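Local coordinates for protein group 1 truncated hemoglobin GlbN (Synechocystis sp., PDB 1S69) that binds one heme per subunit and forms a very stable complex with oxygen, acting as a monomeric group I truncated hemoglobin, at residues 2-7 with 106-111; 15-20 with 93-98; 28-33 with 88-93; 77-82 with 119-124. One frame throughout, in Å; residues are numbered along the deposited sequence.

Contact 1 of 4, residues 2-7 with 106-111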
# COMPACT_ATOMS: atom_id res chain seq x y z
N SER A 2 -11.87 -13.12 -13.55
CA SER A 2 -10.46 -13.08 -13.06
C SER A 2 -10.39 -11.98 -12.00
O SER A 2 -11.12 -10.97 -12.08
CB SER A 2 -9.46 -12.87 -14.22
OG SER A 2 -9.73 -11.69 -14.94
N THR A 3 -9.63 -12.22 -10.95
CA THR A 3 -9.42 -11.15 -9.93
C THR A 3 -8.43 -10.09 -10.40
O THR A 3 -7.65 -10.31 -11.32
CB THR A 3 -8.92 -11.73 -8.61
OG1 THR A 3 -7.68 -12.37 -8.86
CG2 THR A 3 -9.84 -12.81 -8.08
N LEU A 4 -8.44 -8.93 -9.73
CA LEU A 4 -7.41 -7.91 -9.93
C LEU A 4 -6.02 -8.51 -9.73
O LEU A 4 -5.12 -8.27 -10.51
CB LEU A 4 -7.64 -6.73 -8.97
CG LEU A 4 -6.71 -5.51 -9.04
CD1 LEU A 4 -6.63 -4.99 -10.45
CD2 LEU A 4 -7.27 -4.44 -8.09
N TYR A 5 -5.85 -9.26 -8.64
CA TYR A 5 -4.62 -9.98 -8.40
C TYR A 5 -4.16 -10.74 -9.63
O TYR A 5 -3.05 -10.54 -10.11
CB TYR A 5 -4.84 -10.92 -7.23
CG TYR A 5 -3.62 -11.72 -6.78
CD1 TYR A 5 -2.51 -11.08 -6.23
CD2 TYR A 5 -3.61 -13.11 -6.91
CE1 TYR A 5 -1.42 -11.79 -5.82
CE2 TYR A 5 -2.54 -13.85 -6.46
CZ TYR A 5 -1.45 -13.18 -5.90
OH TYR A 5 -0.37 -13.90 -5.46
N GLU A 6 -5.03 -11.59 -10.17
CA GLU A 6 -4.70 -12.33 -11.40
C GLU A 6 -4.38 -11.39 -12.61
O GLU A 6 -3.40 -11.59 -13.32
CB GLU A 6 -5.86 -13.28 -11.74
CG GLU A 6 -5.75 -14.53 -10.91
CD GLU A 6 -7.03 -15.29 -10.76
OE1 GLU A 6 -8.19 -14.82 -11.09
OE2 GLU A 6 -6.86 -16.44 -10.26
N LYS A 7 -5.19 -10.37 -12.82
CA LYS A 7 -4.99 -9.51 -13.98
C LYS A 7 -3.66 -8.77 -13.98
O LYS A 7 -3.08 -8.49 -15.04
CB LYS A 7 -6.14 -8.50 -14.05
CG LYS A 7 -7.47 -9.15 -14.40
CD LYS A 7 -8.49 -8.07 -14.39
CE LYS A 7 -9.86 -8.61 -14.64
NZ LYS A 7 -10.78 -7.53 -14.26
N ALA A 106 -6.13 2.18 -12.46
CA ALA A 106 -7.42 2.67 -11.94
C ALA A 106 -8.17 1.78 -10.90
O ALA A 106 -8.76 2.32 -9.92
CB ALA A 106 -8.33 2.92 -13.06
N GLU A 107 -8.24 0.46 -11.14
CA GLU A 107 -8.85 -0.48 -10.17
C GLU A 107 -8.06 -0.46 -8.84
O GLU A 107 -8.65 -0.47 -7.76
CB GLU A 107 -8.82 -1.92 -10.67
CG GLU A 107 -9.84 -2.15 -11.74
CD GLU A 107 -9.98 -3.60 -12.10
OE1 GLU A 107 -10.00 -4.46 -11.17
OE2 GLU A 107 -10.04 -3.88 -13.31
N VAL A 108 -6.75 -0.43 -8.94
CA VAL A 108 -5.91 -0.31 -7.75
C VAL A 108 -6.17 1.02 -7.01
O VAL A 108 -6.26 1.01 -5.78
CB VAL A 108 -4.43 -0.45 -8.08
CG1 VAL A 108 -3.54 -0.14 -6.77
CG2 VAL A 108 -4.12 -1.85 -8.57
N ALA A 109 -6.27 2.14 -7.75
CA ALA A 109 -6.56 3.45 -7.16
C ALA A 109 -7.85 3.44 -6.32
O ALA A 109 -7.91 4.06 -5.25
CB ALA A 109 -6.62 4.56 -8.24
N ALA A 110 -8.87 2.74 -6.83
CA ALA A 110 -10.15 2.61 -6.13
C ALA A 110 -10.00 1.81 -4.79
O ALA A 110 -10.63 2.12 -3.79
CB ALA A 110 -11.18 1.94 -7.07
N VAL A 111 -9.13 0.82 -4.76
CA VAL A 111 -8.85 0.11 -3.52
C VAL A 111 -8.12 0.98 -2.45
O VAL A 111 -8.54 1.05 -1.26
CB VAL A 111 -8.05 -1.23 -3.84
CG1 VAL A 111 -7.55 -1.98 -2.58
CG2 VAL A 111 -8.89 -2.12 -4.70
O HOH W 1 -10.42 -6.91 -11.60
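Leu4 reaches across to Glu107 and the two valines beyond it; its first carbons and one methyl pass the same carboxylate oxygen, and only the other methyl goes on to the valines. CB lies 3.9 Å from Glu107 OE1, and CG follows past that atom. CD1 comes closer, 3.5 Å from Glu107 OE1. Both methyls also rest against the aliphatic part of the acid, Glu107 CB being 3.8 Å from Leu4 CD1 and 3.9 Å from Leu4 CD2, as the two side chains run past each other in opposite directions. CD2 alone continues to Val108 CG2, at 4.1 Å, and more loosely to Val111 CG2. Placing CG anti to the backbone N (chi1 -177°) carries the fork toward Glu107, Val108 and Val111.

Beside the leucine, the charged groups meet only loosely. Lys7 NZ is 3.8 Å from Glu107 OE2, a long salt bridge, and a water that accepts from Lys7 NZ at 2.8 Å donates to Glu107 OE1. The start of the short helix is fixed by a capping box: Glu6 N bonds to Thr3 OG1 at 3.1 Å, and Glu6 OE1 accepts in return from Thr3 N. Phe55 touches Leu4 and Val108 alike. The contact thus lays the abbreviated N-terminal helix of a truncated globin, 4-8, against helix 102-113 at the surface of the two-on-two helical fold.

Contact 2 of 4, residues 15-20 with 93-98; sequences DLAVDK and ATLKEM
Met98 overlaps Leu16 through CE and CG: its CE lies 3.6 Å from Leu16 CD1, and the same leucine methyl is 3.8 Å from Met98 CG. The two side chains slide past each other in opposite directions, so the overlap is lengthwise. A bend at the last torsion (chi3 64°) turns the methyl toward Leu16 while the sulfur lies directly on the backbone of the small residue next along, Met98 SD being 3.6 Å from Ala17 CA. Ala17 CB is also met by Leu95 CD2 at 4.0 Å, so the alanine methyl is shared between the sulfur and a leucine branch.

Further along, Thr94 turns its methyl across the interface. With CG2 anti to the backbone N and OG1 beside it (chi1 -69°), CG2 comes to 3.5 Å from Lys20 CB, tighter than usual carbon contact, and to 3.6 Å from Ala17 O. The hydroxyl is hydrogen-bonded to Asp90 O and to Arg24 NE; the latter bond links the same two helices just beyond these residues. Lys20 makes its close contact through CB, and bends at chi2 and chi3 lead the rest of the chain away. Between 15-20 and 93-98 themselves there is no hydrogen bond, and the evidence is for purely van der Waals contact.

The local axes come within 9.5 Å and cross steeply, 125° between their N-to-C directions. Val18 points away from the contact and packs on Gln47, Lys48 and Leu51 of helix 40-54, while Leu95 also packs on Ile105 and Val108 of helix 102-113.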
# COMPACT_ATOMS: atom_id res chain seq x y z
N ASP A 15 4.83 -9.01 -5.80
CA ASP A 15 6.13 -9.07 -5.08
C ASP A 15 7.01 -7.96 -5.56
O ASP A 15 7.61 -7.23 -4.77
CB ASP A 15 6.82 -10.44 -5.30
CG ASP A 15 8.27 -10.50 -4.71
OD1 ASP A 15 8.42 -10.89 -3.50
OD2 ASP A 15 9.30 -10.20 -5.38
N LEU A 16 7.05 -7.83 -6.88
CA LEU A 16 7.82 -6.76 -7.56
C LEU A 16 7.26 -5.37 -7.27
O LEU A 16 8.02 -4.44 -7.01
CB LEU A 16 7.77 -6.97 -9.07
CG LEU A 16 8.91 -6.41 -9.92
CD1 LEU A 16 8.42 -5.34 -10.89
CD2 LEU A 16 10.19 -5.95 -9.15
N ALA A 17 5.94 -5.22 -7.37
CA ALA A 17 5.31 -3.93 -7.07
C ALA A 17 5.63 -3.46 -5.65
O ALA A 17 5.92 -2.31 -5.44
CB ALA A 17 3.81 -4.01 -7.25
N VAL A 18 5.50 -4.33 -4.68
CA VAL A 18 5.74 -3.97 -3.29
C VAL A 18 7.21 -3.55 -3.05
O VAL A 18 7.51 -2.58 -2.36
CB VAL A 18 5.31 -5.11 -2.31
CG1 VAL A 18 5.81 -4.85 -0.88
CG2 VAL A 18 3.73 -5.18 -2.24
N ASP A 19 8.13 -4.27 -3.66
CA ASP A 19 9.54 -3.96 -3.50
C ASP A 19 9.87 -2.59 -4.05
O ASP A 19 10.53 -1.77 -3.38
CB ASP A 19 10.41 -4.98 -4.22
CG ASP A 19 10.50 -6.28 -3.50
OD1 ASP A 19 10.07 -6.46 -2.34
OD2 ASP A 19 11.03 -7.26 -4.06
N LYS A 20 9.39 -2.37 -5.26
CA LYS A 20 9.56 -1.14 -5.97
C LYS A 20 8.85 0.03 -5.29
O LYS A 20 9.36 1.15 -5.24
CB LYS A 20 9.00 -1.27 -7.41
CG LYS A 20 9.84 -2.04 -8.49
CD LYS A 20 11.31 -1.81 -8.30
CE LYS A 20 12.10 -1.64 -9.66
NZ LYS A 20 13.61 -1.68 -9.38
N ALA A 93 2.23 5.24 -9.17
CA ALA A 93 3.43 5.60 -9.95
C ALA A 93 4.27 4.39 -10.23
O ALA A 93 4.70 4.21 -11.38
CB ALA A 93 4.30 6.66 -9.25
N THR A 94 4.44 3.55 -9.20
CA THR A 94 5.21 2.32 -9.30
C THR A 94 4.57 1.37 -10.33
O THR A 94 5.29 0.81 -11.18
CB THR A 94 5.28 1.65 -7.92
OG1 THR A 94 6.11 2.44 -7.05
CG2 THR A 94 5.93 0.24 -7.98
N LEU A 95 3.25 1.17 -10.22
CA LEU A 95 2.51 0.37 -11.20
C LEU A 95 2.64 0.91 -12.63
O LEU A 95 2.84 0.14 -13.54
CB LEU A 95 1.04 0.24 -10.83
CG LEU A 95 0.80 -0.47 -9.50
CD1 LEU A 95 -0.66 -0.49 -9.22
CD2 LEU A 95 1.33 -1.89 -9.50
N LYS A 96 2.49 2.23 -12.83
CA LYS A 96 2.71 2.83 -14.14
C LYS A 96 4.12 2.52 -14.69
O LYS A 96 4.31 2.09 -15.82
CB LYS A 96 2.47 4.32 -14.09
CG LYS A 96 2.61 4.96 -15.44
CD LYS A 96 2.32 6.40 -15.32
CE LYS A 96 2.05 7.02 -16.69
NZ LYS A 96 1.76 8.48 -16.52
N GLU A 97 5.12 2.68 -13.84
CA GLU A 97 6.47 2.41 -14.21
C GLU A 97 6.69 0.94 -14.62
O GLU A 97 7.58 0.63 -15.43
CB GLU A 97 7.31 2.77 -13.04
CG GLU A 97 8.58 3.42 -13.44
CD GLU A 97 9.71 2.75 -12.71
OE1 GLU A 97 10.02 1.57 -13.09
OE2 GLU A 97 10.22 3.38 -11.73
N MET A 98 5.88 0.05 -14.08
CA MET A 98 6.06 -1.39 -14.29
C MET A 98 5.38 -1.79 -15.59
O MET A 98 5.55 -2.93 -16.03
CB MET A 98 5.43 -2.18 -13.14
CG MET A 98 6.34 -2.36 -11.95
SD MET A 98 5.37 -3.06 -10.57
CE MET A 98 4.82 -4.83 -11.21

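Contact 3 of 4, residues 28-33 with 88-93; sequences DDRIKH and AEDLLA
Arg30 brings the edge of its guanidinium group to Glu89, and the carboxylate stands steeply to it, the two planes 70° apart. NH1 donates to Glu89 OE1 at 3.0 Å with the acceptor near the guanidinium plane, whereas the bond from NH2 to Glu89 OE2 is weak. At the NH2 corner, still near that plane, Asp90 OD1 lies 3.5 Å from Arg30 NH2, a looser ion pair. A bend in the arginine (chi3 -63°) leaves the NE side turned to Asp28, which it grips side-on: NE bonds almost straight to the syn lone pair of Asp28 OD1 at 3.0 Å, and NH2 reaches Asp28 OD2 at 2.9 Å.

Asp28 OD1 accepts a second bond, from the backbone N of Arg30, which closes an Asx turn in the loop between helices 10-26 and 40-54. Asp28, Arg30, Glu89 and Asp90 form a salt-bridge network linking this loop to helix 81-98 of the globin fold. Within it the two aspartates meet at an angle, their carboxylate planes 58° apart. Asp28 OD2 and Asp90 OD2 are 2.5 Å apart, a separation at which one acid probably holds a proton. Ile31 approaches Asp90 from the opposite direction, its CD1 3.4 Å from Asp90 OD2. The same isoleucine lines the heme pocket, with its side chain about 4 Å from the cofactor at nearest atoms.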
# COMPACT_ATOMS: atom_id res chain seq x y z
N ASP A 28 10.81 9.29 -0.93
CA ASP A 28 9.76 10.30 -0.94
C ASP A 28 9.89 11.10 0.37
O ASP A 28 9.52 10.64 1.44
CB ASP A 28 8.40 9.58 -1.05
CG ASP A 28 7.26 10.52 -1.25
OD1 ASP A 28 7.43 11.71 -0.89
OD2 ASP A 28 6.13 10.15 -1.63
N ASP A 29 10.44 12.31 0.27
CA ASP A 29 10.61 13.20 1.43
C ASP A 29 9.33 13.53 2.20
O ASP A 29 9.39 13.91 3.38
CB ASP A 29 11.23 14.48 0.95
CG ASP A 29 12.71 14.34 0.75
OD1 ASP A 29 13.34 13.23 0.96
OD2 ASP A 29 13.34 15.34 0.38
N ARG A 30 8.18 13.36 1.56
CA ARG A 30 6.89 13.59 2.26
C ARG A 30 6.61 12.55 3.35
O ARG A 30 5.93 12.82 4.35
CB ARG A 30 5.79 13.56 1.25
CG ARG A 30 5.94 14.66 0.19
CD ARG A 30 4.89 14.56 -0.91
NE ARG A 30 5.04 13.29 -1.67
CZ ARG A 30 4.29 12.94 -2.70
NH1 ARG A 30 3.30 13.72 -3.07
NH2 ARG A 30 4.45 11.77 -3.29
N ILE A 31 7.18 11.36 3.17
CA ILE A 31 6.77 10.20 4.02
C ILE A 31 7.83 9.26 4.48
O ILE A 31 7.56 8.40 5.32
CB ILE A 31 5.62 9.38 3.30
CG1 ILE A 31 6.08 8.88 1.93
CG2 ILE A 31 4.30 10.22 3.26
CD1 ILE A 31 5.10 7.88 1.23
N LYS A 32 9.05 9.37 3.96
CA LYS A 32 10.05 8.30 4.22
C LYS A 32 10.39 8.11 5.70
O LYS A 32 10.70 7.01 6.15
CB LYS A 32 11.34 8.61 3.46
CG LYS A 32 12.09 9.88 3.96
CD LYS A 32 13.06 10.37 2.85
CE LYS A 32 14.05 11.42 3.46
NZ LYS A 32 15.02 11.92 2.43
N HIS A 33 10.30 9.21 6.44
CA HIS A 33 10.62 9.24 7.86
C HIS A 33 9.63 8.41 8.69
O HIS A 33 10.00 7.98 9.81
CB HIS A 33 10.71 10.71 8.38
CG HIS A 33 9.47 11.51 8.08
ND1 HIS A 33 9.18 11.99 6.82
CD2 HIS A 33 8.42 11.85 8.86
CE1 HIS A 33 8.01 12.60 6.84
NE2 HIS A 33 7.52 12.52 8.06
N ALA A 88 -0.65 6.69 -1.86
CA ALA A 88 -1.48 6.22 -2.98
C ALA A 88 -0.83 6.60 -4.27
O ALA A 88 -0.76 5.83 -5.19
CB ALA A 88 -2.90 6.83 -2.94
N GLU A 89 -0.32 7.82 -4.33
CA GLU A 89 0.35 8.32 -5.50
C GLU A 89 1.63 7.53 -5.83
O GLU A 89 1.88 7.22 -7.01
CB GLU A 89 0.63 9.79 -5.26
CG GLU A 89 1.37 10.57 -6.33
CD GLU A 89 1.84 11.90 -5.76
OE1 GLU A 89 1.18 12.46 -4.85
OE2 GLU A 89 2.91 12.37 -6.19
N ASP A 90 2.40 7.16 -4.81
CA ASP A 90 3.62 6.38 -4.97
C ASP A 90 3.28 4.97 -5.45
O ASP A 90 4.02 4.37 -6.25
CB ASP A 90 4.38 6.26 -3.63
CG ASP A 90 5.13 7.54 -3.26
OD1 ASP A 90 5.13 8.48 -4.09
OD2 ASP A 90 5.67 7.70 -2.15
N LEU A 91 2.20 4.40 -4.93
CA LEU A 91 1.81 3.05 -5.36
C LEU A 91 1.46 3.06 -6.85
O LEU A 91 1.84 2.15 -7.61
CB LEU A 91 0.65 2.50 -4.51
CG LEU A 91 0.11 1.13 -4.91
CD1 LEU A 91 1.23 0.04 -4.79
CD2 LEU A 91 -1.13 0.74 -4.06
N LEU A 92 0.68 4.05 -7.25
CA LEU A 92 0.15 4.09 -8.62
C LEU A 92 1.27 4.43 -9.61
O LEU A 92 1.28 3.88 -10.72
CB LEU A 92 -1.03 5.04 -8.73
CG LEU A 92 -2.24 4.74 -7.83
CD1 LEU A 92 -3.27 5.81 -8.08
CD2 LEU A 92 -2.84 3.35 -8.01
N ALA A 93 2.23 5.24 -9.17
CA ALA A 93 3.43 5.60 -9.95
C ALA A 93 4.27 4.39 -10.23
O ALA A 93 4.70 4.21 -11.38
CB ALA A 93 4.30 6.66 -9.25

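Contact 4 of 4, residues 77-82 with 119-124. With HEM (protoporphyrin IX containing Fe), chain D.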
# COMPACT_ATOMS: atom_id res chain seq x y z
N HIS A 77 2.92 11.00 15.47
CA HIS A 77 3.82 11.44 14.36
C HIS A 77 3.11 12.23 13.31
O HIS A 77 3.64 12.41 12.21
CB HIS A 77 4.63 10.27 13.75
CG HIS A 77 5.36 9.47 14.81
ND1 HIS A 77 6.51 9.91 15.45
CD2 HIS A 77 5.01 8.33 15.45
CE1 HIS A 77 6.85 9.05 16.39
NE2 HIS A 77 5.95 8.09 16.41
N GLY A 78 1.88 12.66 13.62
CA GLY A 78 1.20 13.58 12.72
C GLY A 78 0.71 12.98 11.40
O GLY A 78 0.44 13.71 10.42
N LEU A 79 0.52 11.67 11.36
CA LEU A 79 0.05 11.07 10.08
C LEU A 79 -1.30 11.70 9.68
O LEU A 79 -2.25 11.61 10.45
CB LEU A 79 -0.10 9.54 10.21
CG LEU A 79 -0.48 8.84 8.88
CD1 LEU A 79 0.79 8.85 7.99
CD2 LEU A 79 -0.99 7.37 9.21
N ASN A 80 -1.37 12.23 8.46
CA ASN A 80 -2.56 12.91 7.91
C ASN A 80 -2.90 12.58 6.41
O ASN A 80 -2.25 11.73 5.78
CB ASN A 80 -2.41 14.44 8.12
CG ASN A 80 -1.29 15.05 7.26
OD1 ASN A 80 -1.00 14.59 6.13
ND2 ASN A 80 -0.63 16.06 7.80
N GLY A 81 -3.88 13.30 5.86
CA GLY A 81 -4.41 13.08 4.51
C GLY A 81 -3.37 13.28 3.42
O GLY A 81 -3.39 12.59 2.39
N GLU A 82 -2.43 14.19 3.65
CA GLU A 82 -1.38 14.45 2.67
C GLU A 82 -0.41 13.27 2.55
O GLU A 82 -0.01 12.94 1.45
CB GLU A 82 -0.54 15.66 3.07
CG GLU A 82 -1.39 16.79 3.59
CD GLU A 82 -2.17 17.49 2.50
OE1 GLU A 82 -3.31 17.01 2.10
OE2 GLU A 82 -1.62 18.54 2.08
N ARG A 119 -10.21 6.02 6.31
CA ARG A 119 -10.69 6.37 7.65
C ARG A 119 -9.95 5.55 8.71
O ARG A 119 -9.61 6.04 9.77
CB ARG A 119 -12.19 6.08 7.76
CG ARG A 119 -13.05 7.09 7.05
CD ARG A 119 -13.16 8.27 7.88
NE ARG A 119 -13.89 9.31 7.19
CZ ARG A 119 -14.71 10.14 7.77
NH1 ARG A 119 -14.94 10.06 9.08
NH2 ARG A 119 -15.34 11.04 7.02
N ASP A 120 -9.73 4.27 8.43
CA ASP A 120 -9.06 3.41 9.41
C ASP A 120 -7.56 3.74 9.54
O ASP A 120 -7.08 3.97 10.67
CB ASP A 120 -9.30 1.95 9.08
CG ASP A 120 -10.64 1.44 9.64
OD1 ASP A 120 -11.05 1.78 10.76
OD2 ASP A 120 -11.32 0.63 9.00
N VAL A 121 -6.87 3.81 8.42
CA VAL A 121 -5.46 4.17 8.39
C VAL A 121 -5.28 5.48 9.15
O VAL A 121 -4.42 5.61 10.03
CB VAL A 121 -4.92 4.33 6.91
CG1 VAL A 121 -3.53 5.01 6.89
CG2 VAL A 121 -4.81 2.97 6.16
N LEU A 122 -6.08 6.49 8.81
CA LEU A 122 -5.90 7.79 9.49
C LEU A 122 -6.60 7.89 10.86
O LEU A 122 -6.55 8.92 11.52
CB LEU A 122 -6.37 8.94 8.54
CG LEU A 122 -5.59 9.05 7.20
CD1 LEU A 122 -6.17 10.13 6.33
CD2 LEU A 122 -4.06 9.25 7.44
N ASN A 123 -7.29 6.81 11.28
CA ASN A 123 -7.90 6.74 12.61
C ASN A 123 -8.94 7.88 12.75
O ASN A 123 -8.96 8.59 13.77
CB ASN A 123 -6.84 6.91 13.71
CG ASN A 123 -6.05 5.60 13.99
OD1 ASN A 123 -5.89 5.29 15.15
ND2 ASN A 123 -5.55 4.88 12.97
N GLN A 124 -9.68 8.10 11.69
CA GLN A 124 -10.64 9.18 11.64
C GLN A 124 -12.06 8.67 11.96
O GLN A 124 -12.94 9.57 12.01
CB GLN A 124 -10.72 9.71 10.27
CG GLN A 124 -9.64 10.62 9.88
CD GLN A 124 -9.68 10.90 8.41
OE1 GLN A 124 -10.28 10.14 7.60
NE2 GLN A 124 -9.00 11.95 8.02
OXT GLN A 124 -12.29 7.45 12.07
CHA HEM D . 2.15 -0.73 8.38
CHB HEM D . -0.92 -1.23 4.61
CHC HEM D . -1.25 3.60 4.31
CHD HEM D . 2.83 3.85 6.96
C1A HEM D . 1.29 -1.27 7.42
C2A HEM D . 1.00 -2.68 7.25
C3A HEM D . 0.19 -2.82 6.20
C4A HEM D . -0.08 -1.53 5.66
CMA HEM D . -0.33 -4.18 5.64
CAA HEM D . 1.61 -3.78 8.15
CBA HEM D . 0.47 -4.17 9.10
CGA HEM D . 0.68 -5.39 9.98
O1A HEM D . 1.39 -5.17 10.95
O2A HEM D . 0.13 -6.55 9.76
C1B HEM D . -1.30 0.05 4.26
C2B HEM D . -2.25 0.32 3.23
C3B HEM D . -2.38 1.68 3.15
C4B HEM D . -1.46 2.25 4.11
CMB HEM D . -2.99 -0.79 2.42
CAB HEM D . -3.23 2.60 2.18
CBB HEM D . -3.34 2.44 0.82
C1C HEM D . -0.15 4.09 5.01
C2C HEM D . 0.26 5.48 5.03
C3C HEM D . 1.41 5.51 5.74
C4C HEM D . 1.75 4.18 6.18
CMC HEM D . -0.57 6.62 4.32
CAC HEM D . 2.36 6.67 6.09
CBC HEM D . 2.75 7.49 5.13
C1D HEM D . 3.01 2.66 7.60
C2D HEM D . 4.02 2.41 8.57
C3D HEM D . 3.76 1.00 9.01
C4D HEM D . 2.64 0.53 8.29
CMD HEM D . 5.12 3.33 9.08
CAD HEM D . 4.54 0.19 10.01
CBD HEM D . 3.90 0.68 11.31
CGD HEM D . 4.81 0.40 12.46
O1D HEM D . 4.75 -0.71 12.98
O2D HEM D . 5.58 1.26 12.89
NA HEM D . 0.64 -0.62 6.41
NB HEM D . -0.80 1.25 4.78
NC HEM D . 0.78 3.36 5.72
ND HEM D . 2.19 1.54 7.47
FE HEM D . 0.72 1.38 6.11
O HOH W 2 -4.93 11.34 10.83
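The wall of the heme pocket on the side of the proximal His70 is closed here, where Leu79 meets Leu122 and Val121 between the start of helix 81-98 and the end of helix 115-121. Both helix ends are finished by recognised motifs: Asn80 is the N-cap of the first, weakly accepting from Glu82 N through OD1, and Asn123 completes a Schellman motif on the second, where its positive phi lets the chain turn.

Leu79 and Leu122 cross at about a right angle, with Leu79 CG 3.9 Å from Leu122 CD2. Leu122, whose CG is anti to the carbonyl carbon (chi1 -61°), spreads its two methyls over the backbone at the helix start: CD2 lies 3.5 Å from Asn80 O and CD1 3.9 Å from Gly81 CA. The CD1 branch of Leu79 goes to the cofactor, 3.3 Å from heme CAC, a vinyl carbon. Its CD2 stays with Leu122 and Val121, 4.2 Å from Val121 CG1. Val121 CG1 in turn lies 3.7 Å from the heme methine carbon CHC.

A water lies 2.7 Å from Leu79 O and 3.0 Å from Leu122 O, between the two segments. The C-terminal carboxylate of Gln124 forms a salt bridge with Arg67 of helix 66-77. No direct hydrogen bond joins 77-82 to 119-124, and the chemistry is consistent with a hydrocarbon seal against the porphyrin, the water lying near two backbone carbonyls.

Overall arrangement
Contacts 2, 3 and 4 all draw on helix 81-98, at its end, middle and start, and contact 2 and contact 3 even share Ala93. Contact 1 touches that helix through Val108, which packs on Leu95, Leu91 and Leu92. In burial they grade from contact 1, at the surface, through the partly buried contacts 2 and 3 to contact 4, buried beside the heme. Chemistry does not simply follow burial. Contact 1 joins a leucine to a long, water-assisted ion pair, contact 2 is van der Waals packing with a methionine sulfur and a backbone carbonyl in it, contact 3 is a charged network, and contact 4 is apolar with a bridging water. Contacts 2 and 4 lie on opposite sides of the chain's centre.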